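Local coordinates for protein beta-N-acetylhexosaminidase (PDB 4YYF) that probably hydrolyses terminal non-reducing N-acetyl-D-hexosamine residues from N-acetyl-beta-D-hexosaminides, as a member of glycoside hydrolase family 3, at residues L45-T50 with A357-L362. The protein carries 1 engineered substitution. Residues are numbered along the deposited sequence; the frame is centred on the assembly and turned at random.
Sequences LAQLLT and AVKGPL
Lys359 brings its ammonium group against the amide of Gln47, and this pair alone makes the contact: the two segments bury just 68 Å² between them, and the nearest alpha carbons, CA of Gln47 and CA of Lys359, lie 11.4 Å apart. Lys359 covers about half of that gap, its chain running fully extended from CB to NZ, and the Gln47 side chain covers the rest. Gln47 comes from the opposite direction, with CG anti to the backbone N (chi1 -177°) and a bend at chi2 (61°) that brings the amide round toward the lysine. NZ of Lys359 donates to OE1 of Gln47 at 2.6 Å, a short bond. The C=O...N angle of 136°, with NZ lying in the carbonyl plane, places the donor on a lone pair of OE1. CE of Lys359 follows at 3.4 Å from the same OE1, whereas NE2 of Gln47 stays 3.9 Å from NZ.

The ammonium group also donates to the carbonyl oxygens of Gly69 and Pro98, so three neutral carbonyl oxygens hold it, which would probably stabilise its positive charge. The Gln47 side chain also touches Leu352 of helix 345-357 and Leu97. The type I turn Ala46-Leu49, closed by Leu49 N to Ala46 O at 3.2 Å, carries Gln47 between helix 41-46 and strand 49-52. The lysine thus ties the loop following helix 345-357 to the polypeptide leading into three successive parallel strands, 49-52, 70-73 and 100-107, at their N-terminal ends in the TIM-barrel-type domain of glycoside hydrolase family 3.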
# COMPACT_ATOMS: atom_id res chain seq x y z
N LEU A 45 -13.48 -11.77 3.41
CA LEU A 45 -12.26 -11.52 4.21
C LEU A 45 -10.99 -11.64 3.37
O LEU A 45 -10.06 -10.82 3.51
CB LEU A 45 -12.19 -12.45 5.43
CG LEU A 45 -13.30 -12.21 6.47
CD1 LEU A 45 -13.36 -13.33 7.51
CD2 LEU A 45 -13.06 -10.87 7.15
N ALA A 46 -10.94 -12.64 2.49
CA ALA A 46 -9.74 -12.83 1.67
C ALA A 46 -9.54 -11.65 0.72
O ALA A 46 -8.41 -11.35 0.32
CB ALA A 46 -9.80 -14.16 0.90
N GLN A 47 -10.63 -10.97 0.36
CA GLN A 47 -10.52 -9.83 -0.54
C GLN A 47 -9.79 -8.65 0.12
O GLN A 47 -9.33 -7.73 -0.57
CB GLN A 47 -11.92 -9.44 -1.02
CG GLN A 47 -11.93 -8.31 -2.02
CD GLN A 47 -11.17 -8.64 -3.30
OE1 GLN A 47 -10.51 -7.75 -3.87
NE2 GLN A 47 -11.28 -9.90 -3.76
N LEU A 48 -9.66 -8.68 1.44
CA LEU A 48 -9.03 -7.60 2.19
C LEU A 48 -7.52 -7.83 2.40
O LEU A 48 -6.88 -7.06 3.13
CB LEU A 48 -9.70 -7.44 3.56
CG LEU A 48 -11.22 -7.33 3.53
CD1 LEU A 48 -11.80 -7.10 4.92
CD2 LEU A 48 -11.67 -6.24 2.55
N LEU A 49 -6.98 -8.89 1.81
CA LEU A 49 -5.59 -9.28 2.02
C LEU A 49 -4.77 -9.12 0.74
O LEU A 49 -5.26 -9.43 -0.35
CB LEU A 49 -5.50 -10.74 2.49
CG LEU A 49 -6.45 -11.19 3.61
CD1 LEU A 49 -6.25 -12.67 3.90
CD2 LEU A 49 -6.24 -10.35 4.86
N THR A 50 -3.54 -8.65 0.88
CA THR A 50 -2.59 -8.67 -0.24
C THR A 50 -1.35 -9.40 0.23
O THR A 50 -0.80 -9.07 1.29
CB THR A 50 -2.22 -7.25 -0.70
OG1 THR A 50 -3.40 -6.56 -1.13
CG2 THR A 50 -1.23 -7.32 -1.88
N ALA A 357 -14.11 -1.26 -5.64
CA ALA A 357 -14.30 -0.02 -6.40
C ALA A 357 -13.11 0.32 -7.31
O ALA A 357 -13.26 1.00 -8.33
CB ALA A 357 -14.61 1.15 -5.48
N VAL A 358 -11.92 -0.17 -6.97
CA VAL A 358 -10.78 0.09 -7.85
C VAL A 358 -10.51 -1.04 -8.84
O VAL A 358 -9.49 -1.02 -9.52
CB VAL A 358 -9.51 0.44 -7.06
CG1 VAL A 358 -9.70 1.77 -6.36
CG2 VAL A 358 -9.19 -0.66 -6.04
N LYS A 359 -11.42 -2.01 -8.92
CA LYS A 359 -11.23 -3.16 -9.80
C LYS A 359 -12.33 -3.25 -10.84
O LYS A 359 -13.34 -2.55 -10.73
CB LYS A 359 -11.20 -4.46 -8.99
CG LYS A 359 -10.04 -4.60 -8.04
CD LYS A 359 -10.15 -5.94 -7.29
CE LYS A 359 -8.88 -6.26 -6.52
NZ LYS A 359 -8.96 -7.63 -5.91
N GLY A 360 -12.14 -4.12 -11.83
CA GLY A 360 -13.18 -4.41 -12.80
C GLY A 360 -14.35 -5.17 -12.20
O GLY A 360 -14.37 -5.43 -10.99
N PRO A 361 -15.33 -5.56 -13.03
CA PRO A 361 -16.62 -6.12 -12.59
C PRO A 361 -16.51 -7.47 -11.89
O PRO A 361 -15.53 -8.20 -12.09
CB PRO A 361 -17.39 -6.30 -13.91
CG PRO A 361 -16.66 -5.47 -14.93
CD PRO A 361 -15.23 -5.48 -14.50
N LEU A 362 -17.51 -7.80 -11.08
CA LEU A 362 -17.62 -9.13 -10.48
C LEU A 362 -17.66 -10.19 -11.56
O LEU A 362 -18.22 -9.97 -12.63
CB LEU A 362 -18.88 -9.24 -9.62
CG LEU A 362 -18.82 -8.79 -8.16
CD1 LEU A 362 -20.22 -8.77 -7.55
CD2 LEU A 362 -17.93 -9.72 -7.36